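Local atomic coordinates of scyllo-inositol 2-dehydrogenase (NADP(+)) IolW (Bacillus subtilis subsp. subtilis, PDB entry 3GDO), a protein that catalyses the reversible NADPH-dependent reduction of scyllo-inosose to scyllo-inositol and cannot use NADH in place of NADPH. Residues 77-82 with 105-110; 96-101 with 321-326; 116-121 with 311-316; 8-13 with 23-28. One frame throughout, in Å; residues are numbered along the deposited sequence. Where two conformers were deposited one is given.

Contacts 4, 1 and 3 all border the parallel sheet of the Rossmann domain; contacts 2 and 3 each pair a Rossmann segment with one from late in the chain. Along the chain contact 4 closes first; contacts 1 and 2 then alternate, and contact 3 is nested inside contact 2. The centres of contacts 1 and 2 lie about 10 Å apart, bridged by a probable hydrogen bond of 2.8 Å from H78 NE2 to M98 O. Contacts 2 and 3, about 15 Å apart between centres, meet at strand 119-122 through a probable hydrogen bond of 2.7 Å between S120 OG and V321 O. The centres of contacts 3 and 4, which do not touch, lie about 17 Å apart.

Contact 1. Residues 77-82 with 105-110; sequences LHYEHT and GETLKR
L108 CD2 sits over one face of the Y79 ring, 4.0 Å from its centroid and 29° off the normal, which meets the geometry of a CH-pi contact. The approach is off-centre, since Y79 CE1 is the ring atom nearest to L108 CD2, at 3.5 Å. Farther out, Y79 OH rests against T107 CG2 at 3.3 Å, the two side chains crossing at about a right angle, while T107 OG1 bonds to E103 O. A second apolar touch joins L108 CD1 to T82 CG2 at 4.2 Å.

The ring spans the gap because CG is anti to the backbone N of Y79 (chi1 171°). An alanine here is likely to leave L108 CD2 without its aromatic platform and to open a gap beside T107 CG2. The methyl of T82 is oriented by its hydroxyl, T82 OG1 donating to H78 O at 2.7 Å; T82 N reaches the same carbonyl from the opposite face of its plane.

L108 and T82 also touch M94 and L119 of the sheet. With segment axes 12° apart and 11.2 Å distant, these are neighbouring, near-parallel helices on one face of a Rossmann fold, as successive beta-alpha-beta units place them.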
loop_
_atom_site.group_PDB
_atom_site.type_symbol
_atom_site.label_atom_id
_atom_site.label_comp_id
_atom_site.label_asym_id
_atom_site.label_seq_id
_atom_site.Cartn_x
_atom_site.Cartn_y
_atom_site.Cartn_z
ATOM N N LEU B 77 -18.509 -29.318 -4.608
ATOM C CA LEU B 77 -19.292 -30.069 -5.589
ATOM C C LEU B 77 -19.477 -29.383 -6.969
ATOM O O LEU B 77 -20.101 -29.947 -7.884
ATOM C CB LEU B 77 -20.664 -30.391 -4.955
ATOM C CG LEU B 77 -21.310 -31.783 -5.117
ATOM C CD1 LEU B 77 -20.406 -32.945 -4.661
ATOM C CD2 LEU B 77 -22.669 -31.847 -4.387
ATOM N N HIS B 78 -18.932 -28.186 -7.142
ATOM C CA HIS B 78 -19.328 -27.375 -8.294
ATOM C C HIS B 78 -18.557 -27.706 -9.593
ATOM O O HIS B 78 -19.011 -27.379 -10.701
ATOM C CB HIS B 78 -19.160 -25.898 -7.952
ATOM C CG HIS B 78 -17.790 -25.398 -8.223
ATOM N ND1 HIS B 78 -16.669 -25.999 -7.690
ATOM C CD2 HIS B 78 -17.346 -24.395 -9.012
ATOM C CE1 HIS B 78 -15.588 -25.380 -8.131
ATOM N NE2 HIS B 78 -15.972 -24.403 -8.936
ATOM N N TYR B 79 -17.367 -28.290 -9.428
ATOM C CA TYR B 79 -16.531 -28.724 -10.534
ATOM C C TYR B 79 -17.234 -29.884 -11.249
ATOM O O TYR B 79 -17.328 -29.922 -12.481
ATOM C CB TYR B 79 -15.163 -29.176 -10.021
ATOM C CG TYR B 79 -14.334 -29.842 -11.105
ATOM C CD1 TYR B 79 -13.429 -29.103 -11.859
ATOM C CD2 TYR B 79 -14.482 -31.212 -11.400
ATOM C CE1 TYR B 79 -12.680 -29.698 -12.863
ATOM C CE2 TYR B 79 -13.735 -31.813 -12.407
ATOM C CZ TYR B 79 -12.842 -31.046 -13.135
ATOM O OH TYR B 79 -12.093 -31.611 -14.138
ATOM N N GLU B 80 -17.717 -30.817 -10.439
ATOM C CA GLU B 80 -18.536 -31.949 -10.856
ATOM C C GLU B 80 -19.768 -31.493 -11.645
ATOM O O GLU B 80 -20.035 -31.963 -12.747
ATOM C CB GLU B 80 -19.027 -32.601 -9.585
ATOM C CG GLU B 80 -18.745 -34.057 -9.391
ATOM C CD GLU B 80 -19.201 -34.468 -8.004
ATOM O OE1 GLU B 80 -18.527 -34.078 -7.012
ATOM O OE2 GLU B 80 -20.260 -35.130 -7.901
ATOM N N HIS B 81 -20.516 -30.568 -11.051
ATOM C CA HIS B 81 -21.715 -30.007 -11.651
ATOM C C HIS B 81 -21.436 -29.331 -12.994
ATOM O O HIS B 81 -22.149 -29.569 -13.969
ATOM C CB HIS B 81 -22.371 -29.029 -10.680
ATOM C CG HIS B 81 -23.113 -29.697 -9.564
ATOM N ND1 HIS B 81 -23.971 -29.014 -8.728
ATOM C CD2 HIS B 81 -23.153 -30.994 -9.164
ATOM C CE1 HIS B 81 -24.492 -29.856 -7.849
ATOM N NE2 HIS B 81 -24.015 -31.065 -8.095
ATOM N N THR B 82 -20.396 -28.507 -13.040
ATOM C CA THR B 82 -20.011 -27.824 -14.260
ATOM C C THR B 82 -19.665 -28.832 -15.376
ATOM O O THR B 82 -20.127 -28.677 -16.509
ATOM C CB THR B 82 -18.857 -26.847 -14.012
ATOM O OG1 THR B 82 -19.213 -25.960 -12.932
ATOM C CG2 THR B 82 -18.572 -26.006 -15.260
ATOM N N GLY B 105 -9.339 -25.815 -13.853
ATOM C CA GLY B 105 -9.903 -24.862 -14.791
ATOM C C GLY B 105 -9.619 -25.161 -16.265
ATOM O O GLY B 105 -10.519 -24.990 -17.115
ATOM N N GLU B 106 -8.379 -25.569 -16.587
ATOM C CA GLU B 106 -7.998 -25.901 -17.994
ATOM C C GLU B 106 -8.806 -27.110 -18.486
ATOM O O GLU B 106 -9.315 -27.106 -19.619
ATOM C CB GLU B 106 -6.491 -26.175 -18.169
ATOM C CG GLU B 106 -5.554 -24.965 -17.949
ATOM C CD GLU B 106 -5.404 -24.027 -19.168
ATOM O OE1 GLU B 106 -6.139 -24.161 -20.187
ATOM O OE2 GLU B 106 -4.519 -23.126 -19.097
ATOM N N THR B 107 -8.947 -28.104 -17.607
ATOM C CA THR B 107 -9.744 -29.298 -17.882
ATOM C C THR B 107 -11.161 -28.939 -18.277
ATOM O O THR B 107 -11.676 -29.497 -19.255
ATOM C CB THR B 107 -9.724 -30.282 -16.720
ATOM O OG1 THR B 107 -8.365 -30.624 -16.466
ATOM C CG2 THR B 107 -10.495 -31.586 -17.051
ATOM N N LEU B 108 -11.781 -27.997 -17.554
ATOM C CA LEU B 108 -13.145 -27.592 -17.906
ATOM C C LEU B 108 -13.147 -26.878 -19.218
ATOM O O LEU B 108 -14.063 -27.066 -20.027
ATOM C CB LEU B 108 -13.824 -26.715 -16.828
ATOM C CG LEU B 108 -13.964 -27.309 -15.426
ATOM C CD1 LEU B 108 -14.490 -26.246 -14.391
ATOM C CD2 LEU B 108 -14.832 -28.563 -15.416
ATOM N N LYS B 109 -12.139 -26.034 -19.434
ATOM C CA LYS B 109 -12.078 -25.279 -20.677
ATOM C C LYS B 109 -11.965 -26.229 -21.887
ATOM O O LYS B 109 -12.571 -25.994 -22.918
ATOM C CB LYS B 109 -10.903 -24.286 -20.700
ATOM C CG LYS B 109 -11.019 -23.257 -21.826
ATOM C CD LYS B 109 -9.791 -22.362 -21.883
ATOM C CE LYS B 109 -8.604 -23.073 -22.532
ATOM N NZ LYS B 109 -8.745 -22.928 -24.023
ATOM N N ARG B 110 -11.159 -27.269 -21.755
ATOM C CA ARG B 110 -10.919 -28.157 -22.896
ATOM C C ARG B 110 -12.180 -28.978 -23.175
ATOM O O ARG B 110 -12.581 -29.109 -24.327
ATOM C CB ARG B 110 -9.673 -29.014 -22.697
ATOM C CG ARG B 110 -8.452 -28.344 -23.299
ATOM C CD ARG B 110 -7.197 -29.178 -23.109
ATOM N NE ARG B 110 -6.580 -28.948 -21.803
ATOM C CZ ARG B 110 -6.702 -29.751 -20.742
ATOM N NH1 ARG B 110 -6.078 -29.439 -19.609
ATOM N NH2 ARG B 110 -7.438 -30.860 -20.807
#

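Contact 2. Residues 96-101 with 321-326; sequences KPMTAT and VTAEEG
M98 directly follows the lysine and proline of the Glu-Lys-Pro motif characteristic of Gfo/Idh/MocA oxidoreductases, and its thioether lies against the first turn of helix 323-342. The sulfur makes the closest approach, with M98 SD 3.7 Å from G326 C and 3.8 Å from A323 O, so within residues 321-326 the sulfur meets backbone; I327, one residue on, also touches M98. Beyond it, M98 CE comes to 4.3 Å from A323 CB. The side chain reaches this far because it is fully extended, with CG anti to the backbone N (chi1 -174°) and the torsions beyond CG near 180° as well. G326 makes room for it: a beta carbon there would fall about 3.1 Å from M98 SD, a tight fit.

The loop leaving strand 91-95 of the Rossmann domain is thereby seated on a helix of the C-terminal alpha/beta part, and a water adds a polar link between them. M98 N donates to this water at 3.3 Å, and the water donates in turn to G326 O at 3.1 Å.

The helix start that receives the methionine is fixed by a capping box. E325 N donates to T322 OG1 at 3.2 Å, and T322 N returns a bond to E325 OE1 at 3.0 Å, meeting it from above the carboxylate plane, 56° out of it. E325 OE1 also forms a salt bridge with R126 NH2.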
loop_
_atom_site.group_PDB
_atom_site.type_symbol
_atom_site.label_atom_id
_atom_site.label_comp_id
_atom_site.label_asym_id
_atom_site.label_seq_id
_atom_site.Cartn_x
_atom_site.Cartn_y
_atom_site.Cartn_z
ATOM N N LYS B 96 -17.141 -16.926 -9.410
ATOM C CA LYS B 96 -15.741 -16.807 -8.997
ATOM C C LYS B 96 -15.604 -17.378 -7.564
ATOM O O LYS B 96 -16.585 -17.457 -6.857
ATOM C CB LYS B 96 -15.245 -15.361 -9.056
ATOM C CG LYS B 96 -16.204 -14.289 -8.551
ATOM C CD LYS B 96 -16.503 -14.389 -7.051
ATOM C CE LYS B 96 -15.264 -14.249 -6.213
ATOM N NZ LYS B 96 -15.624 -14.212 -4.791
ATOM N N PRO B 97 -14.412 -17.842 -7.153
ATOM C CA PRO B 97 -13.246 -18.105 -7.949
ATOM C C PRO B 97 -13.549 -19.352 -8.742
ATOM O O PRO B 97 -14.184 -20.261 -8.214
ATOM C CB PRO B 97 -12.167 -18.360 -6.897
ATOM C CG PRO B 97 -12.930 -19.003 -5.751
ATOM C CD PRO B 97 -14.221 -18.244 -5.739
ATOM N N MET B 98 -13.134 -19.372 -10.004
ATOM C CA MET B 98 -13.462 -20.467 -10.939
ATOM C C MET B 98 -13.267 -21.869 -10.311
ATOM O O MET B 98 -14.231 -22.614 -10.166
ATOM C CB MET B 98 -12.645 -20.282 -12.232
ATOM C CG MET B 98 -12.948 -21.249 -13.382
ATOM S SD MET B 98 -11.771 -20.976 -14.750
ATOM C CE MET B 98 -12.562 -22.157 -15.882
ATOM N N THR B 99 -12.035 -22.210 -9.942
ATOM C CA THR B 99 -11.732 -23.478 -9.245
ATOM C C THR B 99 -10.591 -23.229 -8.252
ATOM O O THR B 99 -10.036 -22.141 -8.238
ATOM C CB THR B 99 -11.233 -24.560 -10.227
ATOM O OG1 THR B 99 -10.223 -23.995 -11.066
ATOM C CG2 THR B 99 -12.379 -25.101 -11.096
ATOM N N ALA B 100 -10.189 -24.236 -7.477
ATOM C CA ALA B 100 -9.011 -24.096 -6.626
ATOM C C ALA B 100 -7.674 -24.086 -7.396
ATOM O O ALA B 100 -6.712 -23.430 -6.980
ATOM C CB ALA B 100 -9.002 -25.179 -5.527
ATOM N N THR B 101 -7.595 -24.833 -8.506
ATOM C CA THR B 101 -6.332 -24.927 -9.250
ATOM C C THR B 101 -6.546 -24.555 -10.702
ATOM O O THR B 101 -7.660 -24.701 -11.248
ATOM C CB THR B 101 -5.648 -26.354 -9.185
ATOM O OG1 THR B 101 -6.501 -27.326 -9.780
ATOM C CG2 THR B 101 -5.326 -26.796 -7.738
ATOM N N VAL B 321 -16.715 -12.516 -20.093
ATOM C CA VAL B 321 -15.554 -13.024 -19.358
ATOM C C VAL B 321 -15.325 -14.403 -19.955
ATOM O O VAL B 321 -16.287 -15.140 -20.114
ATOM C CB VAL B 321 -15.839 -13.170 -17.822
ATOM C CG1 VAL B 321 -14.617 -13.689 -17.113
ATOM C CG2 VAL B 321 -16.361 -11.817 -17.151
ATOM N N THR B 322 -14.081 -14.791 -20.230
ATOM C CA THR B 322 -13.819 -16.074 -20.879
ATOM C C THR B 322 -13.215 -17.048 -19.882
ATOM O O THR B 322 -12.716 -16.637 -18.854
ATOM C CB THR B 322 -12.774 -15.926 -22.053
ATOM O OG1 THR B 322 -11.512 -15.515 -21.516
ATOM C CG2 THR B 322 -13.241 -14.888 -23.131
ATOM N N ALA B 323 -13.207 -18.335 -20.217
ATOM C CA ALA B 323 -12.671 -19.354 -19.355
ATOM C C ALA B 323 -11.192 -19.121 -19.100
ATOM O O ALA B 323 -10.740 -19.285 -17.957
ATOM C CB ALA B 323 -12.917 -20.765 -19.926
ATOM N N GLU B 324 -10.465 -18.767 -20.162
ATOM C CA GLU B 324 -9.046 -18.392 -20.108
ATOM C C GLU B 324 -8.753 -17.274 -19.093
ATOM O O GLU B 324 -7.793 -17.369 -18.337
ATOM C CB GLU B 324 -8.576 -17.908 -21.497
ATOM C CG GLU B 324 -7.063 -17.893 -21.697
ATOM C CD GLU B 324 -6.343 -19.134 -21.099
ATOM O OE1 GLU B 324 -6.742 -20.327 -21.356
ATOM O OE2 GLU B 324 -5.379 -18.908 -20.327
ATOM N N GLU B 325 -9.548 -16.206 -19.137
ATOM C CA GLU B 325 -9.386 -15.105 -18.191
ATOM C C GLU B 325 -9.653 -15.596 -16.748
ATOM O O GLU B 325 -8.866 -15.312 -15.854
ATOM C CB GLU B 325 -10.284 -13.933 -18.572
ATOM C CG GLU B 325 -9.870 -13.253 -19.885
ATOM C CD GLU B 325 -11.017 -12.426 -20.428
ATOM O OE1 GLU B 325 -12.129 -12.483 -19.832
ATOM O OE2 GLU B 325 -10.830 -11.716 -21.426
ATOM N N GLY B 326 -10.701 -16.411 -16.569
ATOM C CA GLY B 326 -10.974 -17.073 -15.293
ATOM C C GLY B 326 -9.788 -17.884 -14.811
ATOM O O GLY B 326 -9.358 -17.766 -13.656
HETATM O O HOH W 1 -11.638 -17.018 -11.677
#

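Contact 3. Residues 116-121 with 311-316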
loop_
_atom_site.group_PDB
_atom_site.type_symbol
_atom_site.label_atom_id
_atom_site.label_comp_id
_atom_site.label_asym_id
_atom_site.label_seq_id
_atom_site.Cartn_x
_atom_site.Cartn_y
_atom_site.Cartn_z
ATOM N N GLY B 116 -18.251 -27.739 -27.821
ATOM C CA GLY B 116 -18.870 -26.628 -28.547
ATOM C C GLY B 116 -19.784 -25.745 -27.718
ATOM O O GLY B 116 -20.712 -25.114 -28.241
ATOM N N VAL B 117 -19.521 -25.682 -26.416
ATOM C CA VAL B 117 -20.369 -24.901 -25.508
ATOM C C VAL B 117 -19.633 -23.666 -24.934
ATOM O O VAL B 117 -18.400 -23.662 -24.849
ATOM C CB VAL B 117 -20.934 -25.799 -24.358
ATOM C CG1 VAL B 117 -21.937 -26.798 -24.913
ATOM C CG2 VAL B 117 -19.824 -26.535 -23.633
ATOM N N LEU B 118 -20.396 -22.629 -24.573
ATOM C CA LEU B 118 -19.838 -21.435 -23.947
ATOM C C LEU B 118 -19.630 -21.625 -22.444
ATOM O O LEU B 118 -20.562 -22.003 -21.719
ATOM C CB LEU B 118 -20.763 -20.246 -24.199
ATOM C CG LEU B 118 -20.901 -19.949 -25.693
ATOM C CD1 LEU B 118 -21.960 -18.883 -25.924
ATOM C CD2 LEU B 118 -19.514 -19.529 -26.313
ATOM N N LEU B 119 -18.416 -21.356 -21.986
ATOM C CA LEU B 119 -18.060 -21.434 -20.567
ATOM C C LEU B 119 -17.559 -20.063 -20.102
ATOM O O LEU B 119 -16.578 -19.509 -20.653
ATOM C CB LEU B 119 -17.006 -22.510 -20.326
ATOM C CG LEU B 119 -16.560 -22.680 -18.871
ATOM C CD1 LEU B 119 -17.734 -23.048 -17.949
ATOM C CD2 LEU B 119 -15.442 -23.683 -18.757
ATOM N N SER B 120 -18.262 -19.490 -19.124
ATOM C CA SER B 120 -17.904 -18.178 -18.592
ATOM C C SER B 120 -17.816 -18.247 -17.040
ATOM O O SER B 120 -18.225 -19.264 -16.409
ATOM C CB SER B 120 -18.924 -17.148 -19.056
ATOM O OG SER B 120 -18.528 -15.805 -18.757
ATOM N N VAL B 121 -17.242 -17.194 -16.446
ATOM C CA VAL B 121 -17.031 -17.119 -14.987
ATOM C C VAL B 121 -17.591 -15.768 -14.582
ATOM O O VAL B 121 -17.337 -14.790 -15.244
ATOM C CB VAL B 121 -15.543 -17.235 -14.620
ATOM C CG1 VAL B 121 -15.322 -17.070 -13.066
ATOM C CG2 VAL B 121 -15.002 -18.584 -15.069
ATOM N N GLU B 311 -25.979 -12.196 -25.819
ATOM C CA GLU B 311 -25.402 -11.943 -27.160
ATOM C C GLU B 311 -24.389 -12.995 -27.612
ATOM O O GLU B 311 -24.325 -13.284 -28.812
ATOM C CB GLU B 311 -24.921 -10.492 -27.323
ATOM C CG GLU B 311 -26.112 -9.512 -27.184
ATOM C CD GLU B 311 -25.758 -8.028 -27.156
ATOM O OE1 GLU B 311 -24.577 -7.684 -26.963
ATOM O OE2 GLU B 311 -26.691 -7.186 -27.320
ATOM N N SER B 312 -23.638 -13.610 -26.685
ATOM C CA SER B 312 -22.794 -14.752 -27.047
ATOM C C SER B 312 -23.608 -15.976 -27.465
ATOM O O SER B 312 -23.254 -16.652 -28.419
ATOM C CB SER B 312 -21.860 -15.174 -25.912
ATOM O OG SER B 312 -20.993 -14.109 -25.557
ATOM N N ILE B 313 -24.665 -16.274 -26.716
ATOM C CA ILE B 313 -25.476 -17.467 -26.960
ATOM C C ILE B 313 -26.210 -17.399 -28.321
ATOM O O ILE B 313 -26.136 -18.347 -29.114
ATOM C CB ILE B 313 -26.490 -17.720 -25.784
ATOM C CG1 ILE B 313 -25.723 -18.196 -24.528
ATOM C CG2 ILE B 313 -27.527 -18.760 -26.178
ATOM C CD1 ILE B 313 -26.561 -18.141 -23.215
ATOM N N ARG B 314 -26.891 -16.271 -28.557
ATOM C CA ARG B 314 -27.782 -16.062 -29.699
ATOM C C ARG B 314 -27.064 -15.577 -30.990
ATOM O O ARG B 314 -27.427 -15.994 -32.107
ATOM C CB ARG B 314 -28.871 -15.035 -29.311
ATOM C CG ARG B 314 -29.945 -15.558 -28.352
ATOM C CD ARG B 314 -30.837 -16.541 -29.069
ATOM N NE ARG B 314 -31.979 -16.968 -28.267
ATOM C CZ ARG B 314 -32.063 -18.159 -27.697
ATOM N NH1 ARG B 314 -31.073 -19.021 -27.830
ATOM N NH2 ARG B 314 -33.126 -18.480 -26.967
ATOM N N GLU B 315 -26.068 -14.695 -30.825
ATOM C CA GLU B 315 -25.434 -13.967 -31.916
ATOM C C GLU B 315 -23.982 -14.429 -32.123
ATOM O O GLU B 315 -23.357 -14.084 -33.112
ATOM C CB GLU B 315 -25.541 -12.449 -31.639
ATOM C CG GLU B 315 -26.979 -11.888 -31.820
ATOM C CD GLU B 315 -27.405 -10.784 -30.827
ATOM O OE1 GLU B 315 -26.926 -9.633 -30.931
ATOM O OE2 GLU B 315 -28.267 -11.069 -29.953
ATOM N N GLY B 316 -23.444 -15.193 -31.168
ATOM C CA GLY B 316 -22.052 -15.668 -31.278
ATOM C C GLY B 316 -20.956 -14.642 -30.957
ATOM O O GLY B 316 -19.749 -14.943 -31.100
#
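L118 and I313 are the nearest backbone pair, their CA atoms 7.5 Å apart where the chain entering strand 119-122 passes the last turns of helix 303-315. That strand is the outermost on its side of the Rossmann parallel sheet within this chain, while the helix comes from the C-terminal half of the sequence. Backbone bonds from L118 and S120 to V92 attach the strand to its sheet neighbour, and the L118 CB points toward the helix.

One methyl carries the contact. L118 CD1 rests 3.6 Å from S312 O and 3.7 Å from S312 CB, so it lies against the helix backbone as much as against side chains. CG stands anti to the carbonyl carbon of L118 (chi1 -62°) and the chain runs on extended, which sends CD1 outward to the helix. The hydroxyl of S312 is turned to other work, S312 OG bonding to A317 O just past the helix. S312 O, beside the leucine methyl, accepts a weak bond from G316 N at 3.1 Å. L319 adds apolar cover, touching both L118 and S312. On the next residue of the helix, I313 CG1 approaches L118 CD1 to 4.1 Å.

Contact 4. Residues 8-13 with 23-28; sequences VGILGY and PLLDVL
Neither ring faces nor ring edges enter the contact of L25 with V8 and I10, which is made by aliphatic methyls alone; the nearest approach of the Y13 side chain to residues 23-28 is its hydroxyl, Y13 OH lying 6.1 Å from P23 CD and bonding to D47 OD2. A single methyl of the leucine meets both strand residues. L25 CD1 lies 4.2 Å from V8 CG1, and the same L25 CD1 lies 4.2 Å from I10 CD1. Those two strand methyls, V8 CG1 and I10 CD1, are 4.8 Å apart, so the leucine methyl is set against the shallow groove between them. Its other branch stands farther off, L25 CD2 being 4.9 Å from V8 CG2. An extended chain brings the leading methyl in, CD1 being anti to CA in L25 (chi2 167°).

V8 and I10 are two apart on strand 6-11 and so present the same face of the sheet to the helix. This is the first beta-alpha-beta unit of the Rossmann fold, in which helix 15-26 packs on strand 6-11 before the chain enters strand 31-37. G12, just past the strand, begins a GxGxxG pattern consistent with dinucleotide binding; its phi of 93° and psi of 138° would jam a beta carbon against the preceding carbonyl O. L25 also touches I33 of the neighbouring strand and Y306 of helix 303-315.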
loop_
_atom_site.group_PDB
_atom_site.type_symbol
_atom_site.label_atom_id
_atom_site.label_comp_id
_atom_site.label_asym_id
_atom_site.label_seq_id
_atom_site.Cartn_x
_atom_site.Cartn_y
_atom_site.Cartn_z
ATOM N N VAL B 8 -33.217 -20.863 -18.781
ATOM C CA VAL B 8 -32.165 -20.969 -17.762
ATOM C C VAL B 8 -32.511 -21.995 -16.701
ATOM O O VAL B 8 -33.650 -22.064 -16.260
ATOM C CB VAL B 8 -31.944 -19.587 -17.093
ATOM C CG1 VAL B 8 -30.853 -19.645 -15.992
ATOM C CG2 VAL B 8 -31.645 -18.534 -18.176
ATOM N N GLY B 9 -31.514 -22.782 -16.309
ATOM C CA GLY B 9 -31.564 -23.580 -15.084
ATOM C C GLY B 9 -30.545 -23.049 -14.068
ATOM O O GLY B 9 -29.355 -22.866 -14.401
ATOM N N ILE B 10 -31.005 -22.762 -12.845
ATOM C CA ILE B 10 -30.105 -22.287 -11.765
ATOM C C ILE B 10 -29.776 -23.378 -10.756
ATOM O O ILE B 10 -30.672 -23.966 -10.145
ATOM C CB ILE B 10 -30.662 -21.064 -11.020
ATOM C CG1 ILE B 10 -31.013 -19.961 -12.006
ATOM C CG2 ILE B 10 -29.639 -20.558 -9.943
ATOM C CD1 ILE B 10 -31.811 -18.808 -11.394
ATOM N N LEU B 11 -28.495 -23.668 -10.590
ATOM C CA LEU B 11 -28.101 -24.676 -9.630
ATOM C C LEU B 11 -27.837 -24.026 -8.263
ATOM O O LEU B 11 -26.875 -23.291 -8.105
ATOM C CB LEU B 11 -26.868 -25.447 -10.089
ATOM C CG LEU B 11 -26.910 -26.283 -11.374
ATOM C CD1 LEU B 11 -25.700 -27.235 -11.376
ATOM C CD2 LEU B 11 -28.230 -27.074 -11.531
ATOM N N GLY B 12 -28.718 -24.306 -7.293
ATOM C CA GLY B 12 -28.559 -23.777 -5.919
ATOM C C GLY B 12 -29.311 -22.476 -5.758
ATOM O O GLY B 12 -29.307 -21.632 -6.644
ATOM N N TYR B 13 -29.992 -22.322 -4.628
ATOM C CA TYR B 13 -30.760 -21.124 -4.384
ATOM C C TYR B 13 -30.499 -20.554 -2.963
ATOM O O TYR B 13 -31.425 -20.134 -2.252
ATOM C CB TYR B 13 -32.229 -21.418 -4.639
ATOM C CG TYR B 13 -33.056 -20.204 -4.925
ATOM C CD1 TYR B 13 -32.854 -19.465 -6.094
ATOM C CD2 TYR B 13 -34.054 -19.790 -4.043
ATOM C CE1 TYR B 13 -33.618 -18.330 -6.365
ATOM C CE2 TYR B 13 -34.831 -18.663 -4.314
ATOM C CZ TYR B 13 -34.597 -17.942 -5.490
ATOM O OH TYR B 13 -35.348 -16.817 -5.790
ATOM N N PRO B 23 -32.425 -12.101 -9.216
ATOM C CA PRO B 23 -33.050 -10.805 -9.424
ATOM C C PRO B 23 -32.582 -10.116 -10.707
ATOM O O PRO B 23 -33.334 -9.340 -11.297
ATOM C CB PRO B 23 -32.583 -10.005 -8.199
ATOM C CG PRO B 23 -32.377 -10.984 -7.163
ATOM C CD PRO B 23 -31.874 -12.218 -7.850
ATOM N N LEU B 24 -31.343 -10.357 -11.124
ATOM C CA LEU B 24 -30.832 -9.719 -12.341
ATOM C C LEU B 24 -31.445 -10.392 -13.584
ATOM O O LEU B 24 -31.897 -9.717 -14.522
ATOM C CB LEU B 24 -29.311 -9.800 -12.385
ATOM C CG LEU B 24 -28.562 -9.104 -11.240
ATOM C CD1 LEU B 24 -27.065 -9.203 -11.420
ATOM C CD2 LEU B 24 -28.995 -7.641 -11.112
ATOM N N LEU B 25 -31.447 -11.725 -13.573
ATOM C CA LEU B 25 -32.002 -12.515 -14.676
ATOM C C LEU B 25 -33.476 -12.181 -14.831
ATOM O O LEU B 25 -33.950 -11.959 -15.937
ATOM C CB LEU B 25 -31.770 -14.011 -14.467
ATOM C CG LEU B 25 -30.319 -14.520 -14.578
ATOM C CD1 LEU B 25 -30.166 -15.946 -14.053
ATOM C CD2 LEU B 25 -29.855 -14.465 -16.013
ATOM N N ASP B 26 -34.158 -12.039 -13.702
ATOM C CA ASP B 26 -35.565 -11.626 -13.633
ATOM C C ASP B 26 -35.938 -10.334 -14.374
ATOM O O ASP B 26 -37.060 -10.230 -14.861
ATOM C CB ASP B 26 -35.997 -11.541 -12.161
ATOM C CG ASP B 26 -37.474 -11.237 -11.991
ATOM O OD1 ASP B 26 -38.289 -12.116 -12.328
ATOM O OD2 ASP B 26 -37.822 -10.133 -11.507
ATOM N N VAL B 27 -35.058 -9.332 -14.440
ATOM C CA VAL B 27 -35.457 -8.089 -15.137
ATOM C C VAL B 27 -35.095 -8.053 -16.629
ATOM O O VAL B 27 -35.396 -7.087 -17.314
ATOM C CB VAL B 27 -35.000 -6.777 -14.428
ATOM C CG1 VAL B 27 -35.516 -6.728 -12.996
ATOM C CG2 VAL B 27 -33.468 -6.634 -14.468
ATOM N N LEU B 28 -34.427 -9.083 -17.121
ATOM C CA LEU B 28 -33.984 -9.104 -18.510
ATOM C C LEU B 28 -34.918 -9.962 -19.378
ATOM O O LEU B 28 -34.956 -11.171 -19.218
ATOM C CB LEU B 28 -32.551 -9.655 -18.581
ATOM C CG LEU B 28 -31.477 -8.761 -17.940
ATOM C CD1 LEU B 28 -30.133 -9.439 -17.976
ATOM C CD2 LEU B 28 -31.447 -7.404 -18.645
#